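Side-chain contacts in TETR family transcriptional repressor LFRR (Mycobacterium smegmatis, PDB 2V57), which represses transcription of the lfrRA operon by binding directly to the promoter region upstream of lfrR: residues L97-G100 with P101-F105; D165-P168 with R169-V173. One frame throughout, in Å; residues are numbered along the deposited sequence.

Contact 1 (L97-G100 with P101-F105)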
loop_
_atom_site.group_PDB
_atom_site.type_symbol
_atom_site.label_atom_id
_atom_site.label_comp_id
_atom_site.label_asym_id
_atom_site.label_seq_id
_atom_site.Cartn_x
_atom_site.Cartn_y
_atom_site.Cartn_z
ATOM N N LEU B 97 7.817 -0.102 -12.483
ATOM C CA LEU B 97 8.542 -1.050 -11.646
ATOM C C LEU B 97 9.955 -0.519 -11.366
ATOM O O LEU B 97 10.492 -0.680 -10.262
ATOM C CB LEU B 97 8.608 -2.438 -12.289
ATOM C CG LEU B 97 9.061 -3.594 -11.397
ATOM C CD1 LEU B 97 8.109 -3.846 -10.223
ATOM C CD2 LEU B 97 9.266 -4.884 -12.228
ATOM N N ASP B 98 10.536 0.145 -12.361
ATOM C CA ASP B 98 11.919 0.590 -12.262
ATOM C C ASP B 98 12.097 1.773 -11.295
ATOM O O ASP B 98 13.218 2.171 -10.999
ATOM C CB ASP B 98 12.482 0.921 -13.651
ATOM C CG ASP B 98 12.707 -0.326 -14.513
ATOM O OD1 ASP B 98 12.723 -1.455 -13.974
ATOM O OD2 ASP B 98 12.864 -0.173 -15.739
ATOM N N LEU B 99 10.998 2.323 -10.796
ATOM C CA LEU B 99 11.079 3.373 -9.788
ATOM C C LEU B 99 11.618 2.782 -8.482
ATOM O O LEU B 99 12.197 3.496 -7.670
ATOM C CB LEU B 99 9.703 4.023 -9.535
ATOM C CG LEU B 99 8.996 4.752 -10.689
ATOM C CD1 LEU B 99 7.540 5.073 -10.354
ATOM C CD2 LEU B 99 9.754 6.022 -11.063
ATOM N N GLY B 100 11.400 1.486 -8.267
ATOM C CA GLY B 100 11.920 0.821 -7.088
ATOM C C GLY B 100 10.999 0.878 -5.878
ATOM O O GLY B 100 9.937 1.501 -5.912
ATOM N N PRO B 101 11.405 0.210 -4.794
ATOM C CA PRO B 101 10.572 0.058 -3.602
ATOM C C PRO B 101 10.320 1.347 -2.824
ATOM O O PRO B 101 9.543 1.287 -1.880
ATOM C CB PRO B 101 11.374 -0.942 -2.749
ATOM C CG PRO B 101 12.785 -0.788 -3.234
ATOM C CD PRO B 101 12.635 -0.598 -4.707
ATOM N N ILE B 102 10.931 2.477 -3.179
ATOM C CA ILE B 102 10.598 3.719 -2.464
ATOM C C ILE B 102 9.121 4.071 -2.679
ATOM O O ILE B 102 8.485 4.759 -1.868
ATOM C CB ILE B 102 11.518 4.911 -2.857
ATOM C CG1 ILE B 102 11.396 6.049 -1.828
ATOM C CG2 ILE B 102 11.218 5.401 -4.276
ATOM C CD1 ILE B 102 11.942 5.664 -0.443
ATOM N N VAL B 103 8.553 3.575 -3.771
ATOM C CA VAL B 103 7.130 3.798 -4.030
ATOM C C VAL B 103 6.239 3.249 -2.906
ATOM O O VAL B 103 5.191 3.818 -2.620
ATOM C CB VAL B 103 6.701 3.252 -5.420
ATOM C CG1 VAL B 103 5.200 3.449 -5.643
ATOM C CG2 VAL B 103 7.534 3.924 -6.522
ATOM N N LEU B 104 6.666 2.169 -2.252
ATOM C CA LEU B 104 5.936 1.636 -1.105
ATOM C C LEU B 104 5.962 2.617 0.052
ATOM O O LEU B 104 5.034 2.681 0.873
ATOM C CB LEU B 104 6.559 0.322 -0.632
ATOM C CG LEU B 104 6.513 -0.867 -1.595
ATOM C CD1 LEU B 104 7.524 -1.915 -1.156
ATOM C CD2 LEU B 104 5.106 -1.459 -1.653
ATOM N N PHE B 105 7.051 3.366 0.142
ATOM C CA PHE B 105 7.181 4.329 1.229
ATOM C C PHE B 105 6.280 5.540 0.961
ATOM O O PHE B 105 5.594 6.015 1.873
ATOM C CB PHE B 105 8.657 4.726 1.422
ATOM C CG PHE B 105 8.922 5.633 2.617
ATOM C CD1 PHE B 105 9.310 5.110 3.835
ATOM C CD2 PHE B 105 8.842 7.015 2.490
ATOM C CE1 PHE B 105 9.587 5.939 4.925
ATOM C CE2 PHE B 105 9.114 7.849 3.576
ATOM C CZ PHE B 105 9.484 7.303 4.797
HETATM O O HOH W 1 13.346 2.710 -4.923
#

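Contact 2 (D165-P168 with R169-V173). With SO4 (sulfate ion), chain H.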
loop_
_atom_site.group_PDB
_atom_site.type_symbol
_atom_site.label_atom_id
_atom_site.label_comp_id
_atom_site.label_asym_id
_atom_site.label_seq_id
_atom_site.Cartn_x
_atom_site.Cartn_y
_atom_site.Cartn_z
ATOM N N ASP B 165 11.921 -9.583 -2.408
ATOM C CA ASP B 165 12.013 -11.009 -2.102
ATOM C C ASP B 165 12.765 -11.821 -3.161
ATOM O O ASP B 165 12.657 -13.047 -3.200
ATOM C CB ASP B 165 10.625 -11.614 -1.889
ATOM C CG ASP B 165 10.099 -11.389 -0.490
ATOM O OD1 ASP B 165 10.897 -11.025 0.400
ATOM O OD2 ASP B 165 8.885 -11.581 -0.278
ATOM N N GLY B 166 13.507 -11.141 -4.026
ATOM C CA GLY B 166 14.382 -11.829 -4.956
ATOM C C GLY B 166 13.758 -12.301 -6.257
ATOM O O GLY B 166 14.395 -13.033 -7.016
ATOM N N MET B 167 12.521 -11.902 -6.530
ATOM C CA MET B 167 11.907 -12.263 -7.807
ATOM C C MET B 167 12.546 -11.420 -8.906
ATOM O O MET B 167 12.725 -10.214 -8.743
ATOM C CB MET B 167 10.388 -12.073 -7.777
ATOM C CG MET B 167 9.657 -12.769 -8.924
ATOM S SD MET B 167 7.846 -12.666 -8.844
ATOM C CE MET B 167 7.550 -13.450 -7.260
ATOM N N PRO B 168 12.925 -12.062 -10.021
ATOM C CA PRO B 168 13.564 -11.366 -11.143
ATOM C C PRO B 168 12.617 -10.396 -11.844
ATOM O O PRO B 168 11.428 -10.688 -12.006
ATOM C CB PRO B 168 13.943 -12.512 -12.099
ATOM C CG PRO B 168 13.958 -13.738 -11.246
ATOM C CD PRO B 168 12.879 -13.519 -10.231
ATOM N N ARG B 169 13.164 -9.259 -12.267
ATOM C CA ARG B 169 12.397 -8.202 -12.914
ATOM C C ARG B 169 11.475 -8.736 -14.007
ATOM O O ARG B 169 10.274 -8.467 -13.990
ATOM C CB ARG B 169 13.344 -7.144 -13.486
ATOM C CG ARG B 169 12.675 -5.984 -14.229
ATOM C CD ARG B 169 13.749 -5.128 -14.892
ATOM N NE ARG B 169 13.247 -3.897 -15.499
ATOM C CZ ARG B 169 13.073 -3.729 -16.809
ATOM N NH1 ARG B 169 13.359 -4.717 -17.649
ATOM N NH2 ARG B 169 12.615 -2.577 -17.280
ATOM N N HIS B 170 12.029 -9.497 -14.951
ATOM C CA HIS B 170 11.248 -9.943 -16.102
ATOM C C HIS B 170 10.022 -10.748 -15.687
ATOM O O HIS B 170 8.963 -10.635 -16.310
ATOM C CB HIS B 170 12.106 -10.763 -17.068
ATOM C CG HIS B 170 11.398 -11.132 -18.336
ATOM N ND1 HIS B 170 10.711 -12.317 -18.488
ATOM C CD2 HIS B 170 11.270 -10.471 -19.512
ATOM C CE1 HIS B 170 10.189 -12.371 -19.701
ATOM N NE2 HIS B 170 10.514 -11.263 -20.344
ATOM N N GLN B 171 10.180 -11.553 -14.639
ATOM C CA GLN B 171 9.124 -12.418 -14.123
ATOM C C GLN B 171 8.023 -11.625 -13.412
ATOM O O GLN B 171 6.849 -11.958 -13.515
ATOM C CB GLN B 171 9.732 -13.438 -13.162
ATOM C CG GLN B 171 8.943 -14.716 -12.978
ATOM C CD GLN B 171 9.596 -15.625 -11.955
ATOM O OE1 GLN B 171 10.645 -15.294 -11.403
ATOM N NE2 GLN B 171 8.975 -16.768 -11.693
ATOM N N ILE B 172 8.411 -10.585 -12.679
ATOM C CA ILE B 172 7.454 -9.690 -12.058
ATOM C C ILE B 172 6.622 -8.973 -13.121
ATOM O O ILE B 172 5.409 -8.814 -12.978
ATOM C CB ILE B 172 8.165 -8.653 -11.147
ATOM C CG1 ILE B 172 8.847 -9.377 -9.981
ATOM C CG2 ILE B 172 7.171 -7.603 -10.629
ATOM C CD1 ILE B 172 9.751 -8.493 -9.143
ATOM N N VAL B 173 7.274 -8.541 -14.192
ATOM C CA VAL B 173 6.551 -7.856 -15.259
ATOM C C VAL B 173 5.535 -8.806 -15.902
ATOM O O VAL B 173 4.364 -8.457 -16.062
ATOM C CB VAL B 173 7.508 -7.236 -16.281
ATOM C CG1 VAL B 173 6.743 -6.667 -17.473
ATOM C CG2 VAL B 173 8.340 -6.149 -15.615
HETATM S S SO4 H . 14.818 -8.034 -17.447
HETATM O O1 SO4 H . 13.498 -7.460 -17.193
HETATM O O2 SO4 H . 15.074 -9.100 -16.478
HETATM O O3 SO4 H . 14.843 -8.576 -18.804
HETATM O O4 SO4 H . 15.833 -6.985 -17.319
#

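Contact 1 (L97-G100 with P101-F105)
Leu-99 and Val-103 meet obliquely, CB of Leu-99 lying 3.7 Å from CG2 of Val-103, with Leu-99 CD1 a little farther from the same methyl. One branch of the valine therefore makes the apolar contact. With CG1 anti to the backbone N (chi1 178°), CG2 is placed beside that N, on the side from which Leu-99 comes; it also lies 3.5 Å from the carbonyl O of Gly-100. Leu-99 turns its CG anti to its own carbonyl carbon, and its side chain touches Leu-70 and Ser-71 of helix 56-77. Between the two side chains the backbone changes course. A type I beta turn from Leu-97 to Gly-100 starts on the last residue of helix 85-97 and is closed by Gly-100 N on Leu-97 O at 3.1 Å. Gly-100, the first residue to leave helical angles, takes a positive phi of 88° that lets the chain turn against the Pro-101 ring, and the chain sets off into the short helix 102-106 of the all-helical TetR-family ligand-binding and dimerisation domain. Val-103 N donates to Gly-100 O over 3.3 Å, nearly straight at the hydrogen (167°) but tilted from the carbonyl plane. A water spans the same bend, donating a hydrogen bond to Leu-99 O and accepting one from Ile-102 N at 3.0 Å, which satisfies the Ile-102 amide. CG2 of Ile-102 stands 4.0 Å from Leu-99 O, while the rest of this buried side chain leads away to Met-24 and Leu-27 of helix 11-27 and Val-67 of helix 56-77.

Contact 2 (D165-P168 with R169-V173)
Pro-168 O takes two amide hydrogens from the first turn of helix 169-182. Ile-172 N donates at 3.1 Å, nearly along the C=O axis and fairly straight at the hydrogen (161°); Gln-171 N adds a weak, strongly bent bond to the same oxygen. The Gln-171 side chain runs alongside Pro-168, pointing the same way, and brings OE1 to 3.1 Å from CD of the proline, a close approach to a carbon rather than a hydrogen bond. Met-167 crosses this glutamine at about a right angle and turns to Ile-172: its CG is anti to the backbone N (chi1 -165°), and SD lies 3.6 Å from Ile-172 CG1. The isoleucine's CD1 reaches back to Met-167 O at 3.5 Å. Two helices are joined by this short connection: a Schellman motif closes helix 147-164, with Gly-166 at positive phi as its C-prime residue, Met-167 N bonded to Ala-162 O and Gly-166 N to Ala-163 O, and Pro-168 then stands at the N-cap of the next helix. On the exposed side Arg-169 extends from CG to NE and gives NH1 to sulfate O1 over 2.8 Å (148° at the hydrogen), the sulfur in the guanidinium plane at its edge; NH2 is held by a salt bridge to Asp-98 OD2, and NE is hydrogen-bonded too. The anion, probably from the crystallisation liquor, has O1 3.4 Å from His-170 N and may gain from the helix dipole. Asp-165 OD2 is paired with Arg-150 of the second subunit, whose Pro-144 packs on Met-167 and Gln-171.

In the fold
The contacts come in series along the chain, each at a bend between helices: contact 1 leads from helix 85-97 to helix 102-106, and contact 2 from helix 147-164 to helix 169-182. Their centres are 14 Å apart, contact 1 about 5 Å and contact 2 about 17 Å from the centre of the chain (centre to centre). They touch directly: Asp-98 OD2 forms a salt bridge with Arg-169 NH2 at 2.9 Å, and Leu-97 CD2 packs on Val-173 CG2 at 3.7 Å and on Ile-172. The end of helix 85-97 is thus fastened to the start of helix 169-182. Both contacts share helix 147-164 as a neighbour; contact 1 also borders helices 11-27 and 56-77, while both reach the second subunit.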